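Local coordinates for francisella virulence factor (PDB 5EVG), which is of unknown biochemical function but probably contributes to the virulence of Francisella, at residues A[45-50]-A[95-100]; A[55-60]-A[83-88]; A[26-31]-A[77-82]; A[8-13]-A[39-44]. All blocks are in the same frame, centred on the assembly; numbering follows the deposited sequence. Where two conformers were deposited one is given.

Contact 1: A[45-50]-A[95-100]; sequences RTSTHV and SVQLRG
Thr46 and Leu98 face each other as a hydrogen-bonded pair in an antiparallel ladder that joins strands 42-49 and 95-103 within the mixed, five-stranded sheet of this one-helix alpha+beta domain. The amide of Leu98 reaches Thr46 O at 2.8 Å, and Thr46 N answers to Leu98 O. Two residues on, Thr48 and Val96 repeat the exchange, Val96 N lying 2.9 Å from Thr48 O. On the face that carries Thr46, Thr48, Val96 and Leu98, Thr46 OG1 sits against Leu98 CB at 3.3 Å. With chi1 at 66°, that hydroxyl stands between the backbone N and the carbonyl carbon, and its hydrogen bond goes to Asn63 O of helix 56-73, which covers this face. Thr48 OG1 is bonded to Thr6 OG1. Beyond the strand end, Val50 turns back so that its CB meets Val96 CG2 at 4.0 Å.

The other face is more polar. Ser95 OG donates a weak hydrogen bond to Ser47 OG. Farther along, in one conformer of Arg99, Arg45 and Arg99 run side by side in the same direction, with their guanidinium planes 33° apart and Arg99 CD over one face of the Arg45 guanidinium, toward its rim, 3.3 Å from Arg45 NH2.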
loop_
_atom_site.group_PDB
_atom_site.type_symbol
_atom_site.label_atom_id
_atom_site.label_comp_id
_atom_site.label_asym_id
_atom_site.label_seq_id
_atom_site.Cartn_x
_atom_site.Cartn_y
_atom_site.Cartn_z
ATOM N N ARG A 45 -0.081 4.522 2.346
ATOM C CA ARG A 45 0.561 3.900 3.493
ATOM C C ARG A 45 -0.520 3.165 4.269
ATOM O O ARG A 45 -1.568 3.750 4.562
ATOM C CB ARG A 45 1.245 4.939 4.387
ATOM C CG ARG A 45 2.172 5.901 3.633
ATOM C CD ARG A 45 3.363 6.297 4.485
ATOM N NE ARG A 45 4.435 6.870 3.673
ATOM C CZ ARG A 45 5.730 6.750 3.948
ATOM N NH1 ARG A 45 6.119 6.062 5.015
ATOM N NH2 ARG A 45 6.638 7.306 3.153
ATOM N N THR A 46 -0.284 1.888 4.571
ATOM C CA THR A 46 -1.220 1.094 5.367
ATOM C C THR A 46 -0.452 0.309 6.422
ATOM O O THR A 46 0.758 0.095 6.300
ATOM C CB THR A 46 -2.056 0.140 4.497
ATOM O OG1 THR A 46 -1.210 -0.856 3.908
ATOM C CG2 THR A 46 -2.775 0.923 3.396
ATOM N N SER A 47 -1.165 -0.107 7.477
ATOM C CA SER A 47 -0.513 -0.712 8.627
ATOM C C SER A 47 -1.492 -1.609 9.378
ATOM O O SER A 47 -2.683 -1.300 9.470
ATOM C CB SER A 47 0.024 0.373 9.570
ATOM O OG SER A 47 0.654 -0.191 10.696
ATOM N N THR A 48 -0.964 -2.708 9.940
ATOM C CA THR A 48 -1.702 -3.624 10.812
ATOM C C THR A 48 -0.764 -4.142 11.897
ATOM O O THR A 48 0.387 -4.499 11.611
ATOM C CB THR A 48 -2.282 -4.823 10.036
ATOM O OG1 THR A 48 -2.963 -4.354 8.871
ATOM C CG2 THR A 48 -3.287 -5.605 10.901
ATOM N N HIS A 49 -1.256 -4.174 13.134
ATOM C CA HIS A 49 -0.471 -4.720 14.231
ATOM C C HIS A 49 -0.206 -6.207 14.013
ATOM O O HIS A 49 -1.018 -6.927 13.430
ATOM C CB HIS A 49 -1.188 -4.510 15.563
ATOM C CG HIS A 49 -0.521 -5.198 16.710
ATOM N ND1 HIS A 49 0.582 -4.677 17.348
ATOM C CD2 HIS A 49 -0.772 -6.390 17.303
ATOM C CE1 HIS A 49 0.969 -5.505 18.303
ATOM N NE2 HIS A 49 0.168 -6.554 18.294
ATOM N N VAL A 50 0.940 -6.673 14.505
ATOM C CA VAL A 50 1.350 -8.063 14.359
ATOM C C VAL A 50 1.832 -8.583 15.710
ATOM O O VAL A 50 2.572 -7.895 16.425
ATOM C CB VAL A 50 2.435 -8.218 13.269
ATOM C CG1 VAL A 50 3.641 -7.329 13.543
ATOM C CG2 VAL A 50 2.844 -9.669 13.122
ATOM N N SER A 95 4.182 -3.746 14.027
ATOM C CA SER A 95 3.213 -3.709 12.950
ATOM C C SER A 95 3.918 -4.111 11.668
ATOM O O SER A 95 5.125 -3.892 11.513
ATOM C CB SER A 95 2.574 -2.322 12.826
ATOM O OG SER A 95 3.498 -1.386 12.294
ATOM N N VAL A 96 3.166 -4.742 10.772
ATOM C CA VAL A 96 3.572 -4.868 9.378
ATOM C C VAL A 96 3.038 -3.641 8.655
ATOM O O VAL A 96 1.832 -3.360 8.699
ATOM C CB VAL A 96 3.043 -6.160 8.734
ATOM C CG1 VAL A 96 3.500 -6.228 7.269
ATOM C CG2 VAL A 96 3.514 -7.388 9.513
ATOM N N GLN A 97 3.933 -2.898 8.014
ATOM C CA GLN A 97 3.576 -1.665 7.335
ATOM C C GLN A 97 3.696 -1.844 5.828
ATOM O O GLN A 97 4.368 -2.749 5.339
ATOM C CB GLN A 97 4.473 -0.512 7.789
ATOM C CG GLN A 97 4.312 -0.121 9.249
ATOM C CD GLN A 97 5.203 1.055 9.601
ATOM O OE1 GLN A 97 4.720 2.161 9.842
ATOM N NE2 GLN A 97 6.511 0.824 9.621
ATOM N N LEU A 98 3.016 -0.986 5.095
ATOM C CA LEU A 98 3.111 -1.001 3.645
ATOM C C LEU A 98 3.328 0.423 3.174
ATOM O O LEU A 98 2.646 1.344 3.635
ATOM C CB LEU A 98 1.839 -1.607 2.998
ATOM C CG LEU A 98 1.804 -1.599 1.462
ATOM C CD1 LEU A 98 0.920 -2.738 0.989
ATOM C CD2 LEU A 98 1.279 -0.283 0.908
ATOM N N ARG A 99 4.258 0.602 2.229
ATOM C CA ARG A 99 4.499 1.883 1.574
ATOM C C ARG A 99 4.363 1.676 0.073
ATOM O O ARG A 99 5.045 0.816 -0.497
ATOM C CB ARG A 99 5.887 2.434 1.919
ATOM C CG ARG A 99 6.245 3.725 1.194
ATOM C CD ARG A 99 7.480 4.422 1.802
ATOM N NE ARG A 99 8.707 3.641 1.664
ATOM C CZ ARG A 99 9.509 3.687 0.606
ATOM N NH1 ARG A 99 9.225 4.477 -0.418
ATOM N NH2 ARG A 99 10.605 2.942 0.575
ATOM N N GLY A 100 3.484 2.457 -0.563
ATOM C CA GLY A 100 3.170 2.258 -1.962
ATOM C C GLY A 100 3.013 3.578 -2.686
ATOM O O GLY A 100 2.858 4.636 -2.069
#

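Contact 2: A[55-60]-A[83-88]; sequences DFQKLC and CLYPEG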
loop_
_atom_site.group_PDB
_atom_site.type_symbol
_atom_site.label_atom_id
_atom_site.label_comp_id
_atom_site.label_asym_id
_atom_site.label_seq_id
_atom_site.Cartn_x
_atom_site.Cartn_y
_atom_site.Cartn_z
ATOM N N ASP A 55 2.330 -14.673 10.675
ATOM C CA ASP A 55 1.292 -13.898 10.013
ATOM C C ASP A 55 1.836 -12.806 9.092
ATOM O O ASP A 55 1.037 -12.055 8.527
ATOM C CB ASP A 55 0.364 -13.263 11.058
ATOM C CG ASP A 55 -0.219 -14.285 12.035
ATOM O OD1 ASP A 55 -0.756 -15.316 11.578
ATOM O OD2 ASP A 55 -0.151 -14.044 13.257
ATOM N N PHE A 56 3.159 -12.691 8.930
ATOM C CA PHE A 56 3.726 -11.595 8.133
ATOM C C PHE A 56 3.083 -11.499 6.749
ATOM O O PHE A 56 2.617 -10.429 6.340
ATOM C CB PHE A 56 5.245 -11.754 7.976
ATOM C CG PHE A 56 6.043 -11.294 9.161
ATOM C CD1 PHE A 56 5.423 -10.830 10.305
ATOM C CD2 PHE A 56 7.432 -11.325 9.124
ATOM C CE1 PHE A 56 6.169 -10.418 11.403
ATOM C CE2 PHE A 56 8.186 -10.908 10.212
ATOM C CZ PHE A 56 7.553 -10.454 11.356
ATOM N N GLN A 57 3.111 -12.591 5.985
ATOM C CA GLN A 57 2.689 -12.475 4.592
ATOM C C GLN A 57 1.179 -12.317 4.488
ATOM O O GLN A 57 0.690 -11.655 3.565
ATOM C CB GLN A 57 3.181 -13.676 3.777
ATOM C CG GLN A 57 3.661 -13.333 2.358
ATOM C CD GLN A 57 5.018 -12.629 2.328
ATOM O OE1 GLN A 57 5.556 -12.234 3.362
ATOM N NE2 GLN A 57 5.581 -12.486 1.132
ATOM N N LYS A 58 0.429 -12.894 5.430
ATOM C CA LYS A 58 -1.002 -12.616 5.499
ATOM C C LYS A 58 -1.251 -11.143 5.795
ATOM O O LYS A 58 -2.072 -10.494 5.134
ATOM C CB LYS A 58 -1.662 -13.505 6.561
ATOM C CG LYS A 58 -3.175 -13.350 6.655
ATOM C CD LYS A 58 -3.798 -14.387 7.586
ATOM C CE LYS A 58 -5.322 -14.306 7.557
ATOM N NZ LYS A 58 -5.985 -15.376 8.359
ATOM N N LEU A 59 -0.539 -10.592 6.785
ATOM C CA LEU A 59 -0.728 -9.191 7.149
ATOM C C LEU A 59 -0.247 -8.253 6.039
ATOM O O LEU A 59 -0.850 -7.196 5.795
ATOM C CB LEU A 59 -0.022 -8.916 8.475
ATOM C CG LEU A 59 -0.780 -9.522 9.679
ATOM C CD1 LEU A 59 -0.022 -9.309 10.950
ATOM C CD2 LEU A 59 -2.162 -8.928 9.802
ATOM N N CYS A 60 0.823 -8.617 5.339
ATOM C CA CYS A 60 1.175 -7.847 4.148
ATOM C C CYS A 60 0.031 -7.871 3.137
ATOM O O CYS A 60 -0.332 -6.830 2.574
ATOM C CB CYS A 60 2.471 -8.377 3.534
ATOM S SG CYS A 60 3.039 -7.462 2.032
ATOM N N CYS A 83 6.235 -4.063 1.622
ATOM C CA CYS A 83 5.829 -4.268 3.009
ATOM C C CYS A 83 7.043 -4.153 3.917
ATOM O O CYS A 83 8.134 -4.614 3.573
ATOM C CB CYS A 83 5.174 -5.635 3.205
ATOM S SG CYS A 83 3.430 -5.584 2.720
ATOM N N LEU A 84 6.843 -3.533 5.073
ATOM C CA LEU A 84 7.906 -3.347 6.048
ATOM C C LEU A 84 7.581 -4.181 7.273
ATOM O O LEU A 84 6.452 -4.139 7.788
ATOM C CB LEU A 84 8.075 -1.872 6.405
ATOM C CG LEU A 84 8.295 -0.918 5.239
ATOM C CD1 LEU A 84 8.263 0.519 5.704
ATOM C CD2 LEU A 84 9.640 -1.230 4.649
ATOM N N TYR A 85 8.537 -4.959 7.708
ATOM C CA TYR A 85 8.257 -5.904 8.770
ATOM C C TYR A 85 9.007 -5.529 10.046
ATOM O O TYR A 85 10.094 -4.945 9.985
ATOM C CB TYR A 85 8.645 -7.317 8.317
ATOM C CG TYR A 85 7.852 -7.764 7.124
ATOM C CD1 TYR A 85 6.605 -8.358 7.270
ATOM C CD2 TYR A 85 8.328 -7.548 5.831
ATOM C CE1 TYR A 85 5.862 -8.752 6.158
ATOM C CE2 TYR A 85 7.595 -7.933 4.728
ATOM C CZ TYR A 85 6.369 -8.534 4.890
ATOM O OH TYR A 85 5.658 -8.904 3.769
ATOM N N PRO A 86 8.452 -5.827 11.224
ATOM C CA PRO A 86 9.151 -5.462 12.461
ATOM C C PRO A 86 10.520 -6.121 12.524
ATOM O O PRO A 86 10.703 -7.263 12.094
ATOM C CB PRO A 86 8.216 -5.969 13.570
ATOM C CG PRO A 86 7.343 -6.980 12.914
ATOM C CD PRO A 86 7.181 -6.519 11.494
ATOM N N GLU A 87 11.492 -5.362 13.033
ATOM C CA GLU A 87 12.861 -5.825 13.238
ATOM C C GLU A 87 13.029 -6.270 14.689
ATOM O O GLU A 87 12.962 -5.448 15.611
ATOM C CB GLU A 87 13.848 -4.711 12.900
ATOM C CG GLU A 87 13.663 -4.132 11.502
ATOM C CD GLU A 87 14.949 -4.153 10.705
ATOM O OE1 GLU A 87 14.887 -4.175 9.458
ATOM O OE2 GLU A 87 16.030 -4.158 11.337
ATOM N N GLY A 88 13.261 -7.566 14.892
ATOM C CA GLY A 88 13.597 -8.056 16.213
ATOM C C GLY A 88 12.432 -8.692 16.938
ATOM O O GLY A 88 11.564 -9.306 16.309
#
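Phe56 and Tyr85 meet with their ring planes inclined by 33°, an oblique pairing whose centroids lie 5.1 Å apart. The tyrosine brings CD1 over one face of the phenylalanine ring, 3.5 Å from Phe56 CG, while its CE1 rests against Phe56 CB. Phe56 O lies in the plane of the Tyr85 ring, at its edge, which places the tyrosine alongside the first turn of the helix. At the far end of the phenylalanine, Pro86 comes from the opposite direction, and its CG packs on Phe56 CZ at 3.8 Å. Val50 and Val96 also touch the Phe56 side chain, so the ring is held between the helix start and the sheet.

This is the point where helix 56-73 is pinned to the sheet it packs on: a disulfide joins Cys60, one turn after Phe56, to Cys83 near the end of strand 78-84. The SG atoms of Cys60 and Cys83 are 2.0 Å apart, and the torsion about their bond is 90°, the relaxed value for a disulfide. Cys60 SG extends anti to its own backbone N (chi1 -179°), which carries the sulfur from the helix toward the strand. Tyr85 reaches from Phe56 to the disulfide, its OH 3.2 Å from Cys60 CB. More tentatively, in one of two conformers of Gln57, its OE1 stands 3.4 Å from Tyr85 OH.

Contact 3: A[26-31]-A[77-82]; sequences VRVYNL and HEIKYI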
loop_
_atom_site.group_PDB
_atom_site.type_symbol
_atom_site.label_atom_id
_atom_site.label_comp_id
_atom_site.label_asym_id
_atom_site.label_seq_id
_atom_site.Cartn_x
_atom_site.Cartn_y
_atom_site.Cartn_z
ATOM N N VAL A 26 -6.710 -2.820 -10.393
ATOM C CA VAL A 26 -5.422 -2.255 -9.989
ATOM C C VAL A 26 -4.331 -3.303 -10.180
ATOM O O VAL A 26 -4.346 -4.358 -9.535
ATOM C CB VAL A 26 -5.474 -1.776 -8.532
ATOM C CG1 VAL A 26 -4.088 -1.206 -8.090
ATOM C CG2 VAL A 26 -6.589 -0.752 -8.349
ATOM N N ARG A 27 -3.374 -3.008 -11.048
ATOM C CA ARG A 27 -2.225 -3.876 -11.243
ATOM C C ARG A 27 -1.208 -3.646 -10.138
ATOM O O ARG A 27 -1.020 -2.517 -9.678
ATOM C CB ARG A 27 -1.578 -3.609 -12.593
ATOM C CG ARG A 27 -2.555 -3.813 -13.752
ATOM C CD ARG A 27 -1.895 -3.564 -15.095
ATOM N NE ARG A 27 -1.302 -2.235 -15.181
ATOM C CZ ARG A 27 -1.925 -1.174 -15.683
ATOM N NH1 ARG A 27 -3.166 -1.276 -16.149
ATOM N NH2 ARG A 27 -1.305 -0.009 -15.722
ATOM N N VAL A 28 -0.521 -4.715 -9.736
ATOM C CA VAL A 28 0.276 -4.687 -8.497
ATOM C C VAL A 28 1.717 -5.112 -8.783
ATOM O O VAL A 28 1.958 -6.227 -9.264
ATOM C CB VAL A 28 -0.353 -5.587 -7.417
ATOM C CG1 VAL A 28 0.547 -5.660 -6.178
ATOM C CG2 VAL A 28 -1.724 -5.055 -7.019
ATOM N N TYR A 29 2.685 -4.252 -8.429
ATOM C CA TYR A 29 4.096 -4.549 -8.650
ATOM C C TYR A 29 4.897 -4.349 -7.372
ATOM O O TYR A 29 4.541 -3.528 -6.525
ATOM C CB TYR A 29 4.715 -3.648 -9.732
ATOM C CG TYR A 29 4.040 -3.825 -11.054
ATOM C CD1 TYR A 29 2.992 -2.998 -11.430
ATOM C CD2 TYR A 29 4.436 -4.832 -11.917
ATOM C CE1 TYR A 29 2.362 -3.160 -12.658
ATOM C CE2 TYR A 29 3.809 -4.998 -13.142
ATOM C CZ TYR A 29 2.768 -4.171 -13.490
ATOM O OH TYR A 29 2.148 -4.361 -14.702
ATOM N N ASN A 30 5.985 -5.114 -7.257
ATOM C CA ASN A 30 6.963 -4.894 -6.199
ATOM C C ASN A 30 7.763 -3.646 -6.507
ATOM O O ASN A 30 8.321 -3.507 -7.602
ATOM C CB ASN A 30 7.932 -6.071 -6.072
ATOM C CG ASN A 30 7.290 -7.300 -5.539
ATOM O OD1 ASN A 30 6.627 -7.275 -4.498
ATOM N ND2 ASN A 30 7.500 -8.410 -6.234
ATOM N N LEU A 31 7.850 -2.748 -5.530
ATOM C CA LEU A 31 8.667 -1.548 -5.672
ATOM C C LEU A 31 10.134 -1.928 -5.472
ATOM O O LEU A 31 10.539 -2.311 -4.367
ATOM C CB LEU A 31 8.215 -0.500 -4.663
ATOM C CG LEU A 31 8.977 0.819 -4.668
ATOM C CD1 LEU A 31 8.634 1.552 -5.935
ATOM C CD2 LEU A 31 8.586 1.634 -3.450
ATOM N N HIS A 77 -4.841 2.903 -11.607
ATOM C CA HIS A 77 -4.917 1.551 -12.132
ATOM C C HIS A 77 -3.687 0.727 -11.787
ATOM O O HIS A 77 -3.557 -0.401 -12.271
ATOM C CB HIS A 77 -5.132 1.585 -13.645
ATOM C CG HIS A 77 -6.466 2.129 -14.041
ATOM N ND1 HIS A 77 -6.779 3.468 -13.952
ATOM C CD2 HIS A 77 -7.576 1.512 -14.513
ATOM C CE1 HIS A 77 -8.022 3.654 -14.358
ATOM N NE2 HIS A 77 -8.527 2.483 -14.703
ATOM N N GLU A 78 -2.801 1.241 -10.936
ATOM C CA GLU A 78 -1.551 0.550 -10.668
ATOM C C GLU A 78 -1.015 1.005 -9.318
ATOM O O GLU A 78 -1.145 2.177 -8.963
ATOM C CB GLU A 78 -0.523 0.835 -11.777
ATOM C CG GLU A 78 0.841 0.180 -11.561
ATOM C CD GLU A 78 1.872 0.662 -12.581
ATOM O OE1 GLU A 78 1.546 1.578 -13.354
ATOM O OE2 GLU A 78 2.994 0.122 -12.614
ATOM N N ILE A 79 -0.440 0.070 -8.567
ATOM C CA ILE A 79 0.278 0.387 -7.336
ATOM C C ILE A 79 1.608 -0.355 -7.366
ATOM O O ILE A 79 1.689 -1.483 -7.865
ATOM C CB ILE A 79 -0.550 0.032 -6.078
ATOM C CG1 ILE A 79 0.184 0.440 -4.806
ATOM C CG2 ILE A 79 -0.869 -1.469 -6.021
ATOM C CD1 ILE A 79 -0.513 -0.023 -3.529
ATOM N N LYS A 80 2.670 0.308 -6.903
ATOM C CA LYS A 80 3.945 -0.345 -6.660
ATOM C C LYS A 80 4.232 -0.191 -5.177
ATOM O O LYS A 80 4.148 0.925 -4.656
ATOM C CB LYS A 80 5.076 0.280 -7.502
ATOM C CG LYS A 80 4.757 0.476 -8.993
ATOM C CD LYS A 80 5.887 1.245 -9.720
ATOM C CE LYS A 80 5.536 1.564 -11.168
ATOM N NZ LYS A 80 6.629 2.359 -11.834
ATOM N N TYR A 81 4.551 -1.295 -4.491
ATOM C CA TYR A 81 4.535 -1.274 -3.037
ATOM C C TYR A 81 5.656 -2.116 -2.441
ATOM O O TYR A 81 6.254 -2.968 -3.101
ATOM C CB TYR A 81 3.193 -1.788 -2.512
ATOM C CG TYR A 81 3.127 -3.297 -2.490
ATOM C CD1 TYR A 81 2.851 -4.028 -3.644
ATOM C CD2 TYR A 81 3.355 -3.999 -1.300
ATOM C CE1 TYR A 81 2.794 -5.427 -3.607
ATOM C CE2 TYR A 81 3.312 -5.380 -1.263
ATOM C CZ TYR A 81 3.037 -6.093 -2.419
ATOM O OH TYR A 81 2.974 -7.481 -2.357
ATOM N N ILE A 82 5.908 -1.891 -1.153
ATOM C CA ILE A 82 6.779 -2.750 -0.362
ATOM C C ILE A 82 6.171 -2.862 1.028
ATOM O O ILE A 82 5.604 -1.890 1.535
ATOM C CB ILE A 82 8.207 -2.165 -0.319
ATOM C CG1 ILE A 82 9.148 -3.082 0.458
ATOM C CG2 ILE A 82 8.189 -0.784 0.324
ATOM C CD1 ILE A 82 10.591 -2.675 0.255
HETATM O O HOH W 1 7.420 -5.660 -2.536
#
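Tyr29 turns the edge of its ring to Glu78: Glu78 CG lies in the ring plane, and Glu78 OE2 comes obliquely to 3.3 Å from Tyr29 CD1. The carboxylate plane is steeply inclined to that ring, at 69°. One face of the Arg27 guanidinium has His77 O over its centre, 3.9 Å above the plane. On the face that carries Val28, Tyr81 brings CE1 obliquely to 3.4 Å from Val28 CG1; chi1 of 81° swings its ring back over the neighbouring strand. One face of this ring carries, toward its rim, a water that donates to Asn30 OD1 and Tyr81 O.

Five backbone bonds hold the strands together, among them Ile79 N to Arg27 O at 2.9 Å and Tyr81 N to Tyr29 O at 3.0 Å. Val28 CG2 and Ile79 CG2 touch at 3.8 Å on the face covered by helix 56-73, where Ile68 packs on Val28. Lys80 extends away to Asp36 O and makes a cation-pi contact with Phe103. Opposite Phe103 of strand 95-103, His77 and Glu78 form a classic beta bulge, next to the parallel pairing that sets strand 27-30 at the edge of this mixed sheet.

Contact 4: A[8-13]-A[39-44]; sequences GVYLPK and GNIGQV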
loop_
_atom_site.group_PDB
_atom_site.type_symbol
_atom_site.label_atom_id
_atom_site.label_comp_id
_atom_site.label_asym_id
_atom_site.label_seq_id
_atom_site.Cartn_x
_atom_site.Cartn_y
_atom_site.Cartn_z
ATOM N N GLY A 8 -5.034 3.159 7.032
ATOM C CA GLY A 8 -4.547 3.546 5.725
ATOM C C GLY A 8 -4.817 4.986 5.362
ATOM O O GLY A 8 -5.895 5.519 5.647
ATOM N N VAL A 9 -3.837 5.629 4.732
ATOM C CA VAL A 9 -3.988 6.983 4.221
ATOM C C VAL A 9 -3.592 6.980 2.754
ATOM O O VAL A 9 -2.706 6.227 2.338
ATOM C CB VAL A 9 -3.143 8.002 5.009
ATOM C CG1 VAL A 9 -3.572 8.034 6.462
ATOM C CG2 VAL A 9 -1.678 7.655 4.908
ATOM N N TYR A 10 -4.268 7.797 1.965
ATOM C CA TYR A 10 -3.874 8.047 0.588
ATOM C C TYR A 10 -3.475 9.509 0.497
ATOM O O TYR A 10 -4.225 10.379 0.950
ATOM C CB TYR A 10 -5.005 7.718 -0.388
ATOM C CG TYR A 10 -4.611 7.841 -1.844
ATOM C CD1 TYR A 10 -4.711 9.054 -2.507
ATOM C CD2 TYR A 10 -4.144 6.740 -2.558
ATOM C CE1 TYR A 10 -4.351 9.177 -3.838
ATOM C CE2 TYR A 10 -3.785 6.854 -3.895
ATOM C CZ TYR A 10 -3.896 8.072 -4.530
ATOM O OH TYR A 10 -3.544 8.198 -5.860
ATOM N N LEU A 11 -2.286 9.771 -0.049
ATOM C CA LEU A 11 -1.734 11.121 -0.129
ATOM C C LEU A 11 -1.665 11.547 -1.589
ATOM O O LEU A 11 -0.697 11.198 -2.287
ATOM C CB LEU A 11 -0.338 11.173 0.502
ATOM C CG LEU A 11 -0.129 10.768 1.960
ATOM C CD1 LEU A 11 1.349 10.733 2.280
ATOM C CD2 LEU A 11 -0.845 11.712 2.894
ATOM N N PRO A 12 -2.641 12.302 -2.105
ATOM C CA PRO A 12 -2.623 12.643 -3.532
ATOM C C PRO A 12 -1.462 13.571 -3.847
ATOM O O PRO A 12 -1.110 14.445 -3.052
ATOM C CB PRO A 12 -3.973 13.342 -3.758
ATOM C CG PRO A 12 -4.762 13.124 -2.492
ATOM C CD PRO A 12 -3.747 12.973 -1.405
ATOM N N LYS A 13 -0.852 13.359 -5.011
ATOM C CA LYS A 13 0.208 14.243 -5.470
ATOM C C LYS A 13 -0.321 15.381 -6.331
ATOM O O LYS A 13 0.358 16.400 -6.473
ATOM C CB LYS A 13 1.268 13.449 -6.247
ATOM C CG LYS A 13 2.552 14.233 -6.527
ATOM C CD LYS A 13 3.603 13.418 -7.281
ATOM C CE LYS A 13 4.870 14.258 -7.513
ATOM N NZ LYS A 13 5.962 13.528 -8.229
ATOM N N GLY A 39 6.526 9.363 -12.003
ATOM C CA GLY A 39 5.235 9.395 -12.659
ATOM C C GLY A 39 4.051 9.030 -11.789
ATOM O O GLY A 39 2.934 8.928 -12.300
ATOM N N ASN A 40 4.248 8.858 -10.489
ATOM C CA ASN A 40 3.154 8.441 -9.625
ATOM C C ASN A 40 2.167 9.585 -9.427
ATOM O O ASN A 40 2.493 10.761 -9.623
ATOM C CB ASN A 40 3.695 7.967 -8.278
ATOM C CG ASN A 40 4.046 9.104 -7.352
ATOM O OD1 ASN A 40 3.171 9.687 -6.706
ATOM N ND2 ASN A 40 5.336 9.400 -7.242
ATOM N N ILE A 41 0.945 9.229 -9.034
ATOM C CA ILE A 41 -0.112 10.201 -8.778
ATOM C C ILE A 41 -0.441 10.302 -7.296
ATOM O O ILE A 41 -1.368 11.026 -6.917
ATOM C CB ILE A 41 -1.376 9.894 -9.596
ATOM C CG1 ILE A 41 -1.938 8.524 -9.215
ATOM C CG2 ILE A 41 -1.079 9.999 -11.090
ATOM C CD1 ILE A 41 -3.316 8.236 -9.810
ATOM N N GLY A 42 0.299 9.611 -6.445
ATOM C CA GLY A 42 0.025 9.657 -5.026
ATOM C C GLY A 42 0.751 8.541 -4.315
ATOM O O GLY A 42 1.279 7.610 -4.931
ATOM N N GLN A 43 0.785 8.664 -2.996
ATOM C CA GLN A 43 1.360 7.646 -2.134
ATOM C C GLN A 43 0.266 7.031 -1.278
ATOM O O GLN A 43 -0.785 7.634 -1.025
ATOM C CB GLN A 43 2.465 8.220 -1.237
ATOM C CG GLN A 43 3.661 8.734 -1.995
ATOM C CD GLN A 43 4.808 9.103 -1.081
ATOM O OE1 GLN A 43 4.764 8.842 0.123
ATOM N NE2 GLN A 43 5.841 9.724 -1.646
ATOM N N VAL A 44 0.522 5.809 -0.838
ATOM C CA VAL A 44 -0.418 5.110 0.022
ATOM C C VAL A 44 0.373 4.389 1.105
ATOM O O VAL A 44 1.410 3.776 0.827
ATOM C CB VAL A 44 -1.319 4.155 -0.786
ATOM C CG1 VAL A 44 -0.510 3.086 -1.490
ATOM C CG2 VAL A 44 -2.378 3.534 0.109
HETATM O O HOH W 2 -4.345 10.552 -6.797
HETATM O O HOH W 3 6.404 11.942 -5.465
#
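Val9 meets Val44 through its backbone: Val9 O receives a CA-H...O contact from Val44 CA at 3.4 Å, and Val44 CG2 lies close to the same oxygen. At Tyr10 the side chain takes over. Its CG stands opposite the backbone N (chi1 -175°), and the ring leans back across the partner strand, with Gln43 O 3.8 Å above one face and offset toward the rim. CD2 of Tyr10 packs on Val44 CB at 4.2 Å. In the ring plane, a water sits 2.7 Å from Tyr10 OH and donates a hydrogen bond to Ile41 O, bridging hydroxyl and backbone.

Leu11 forms the antiparallel hydrogen-bonded pair with Gln43. Its N lies 2.8 Å from Gln43 O, and Gln43 N returns a bond to Leu11 O. Pro12 then faces Gly42, whose CA comes within 3.2 Å of Leu11 O. Lys13 N is hydrogen-bonded to Ile41 O at 3.1 Å, while the lysine's extended chain crosses Asn40 at about a right angle. A water links Lys13 NZ, weakly, to Asn40 ND2, which also bonds to Thr37 O.

Strand 7-12 thus edges the sheet, with 42-49 between it and strand 95-103. Val44 packs beneath helix 56-73 on Ala67 and Leu70, and the Tyr10 ring stacks on His74 just past the helix end.

In the fold
From the N terminus, segment 8-13 waits for 39-44, and contact 4 closes the first loop, taking in strand 27-30. Segment 26-31 leaves from within that loop and pairs only at 77-82, so contact 3 crosses contact 4. Contact 1 opens next, directly after contact 4 on the same strand, and closes at 95-100; it too crosses contact 3. Contact 2 opens and closes within the span of contact 1 and crosses contact 3, fastening helix 56-73 to strand 78-84. Contacts 4, 1 and 3 account for three neighbouring-strand pairings; between 1 and 3, Arg99 O probably accepts a hydrogen bond from Ile82 N, joining the central strands.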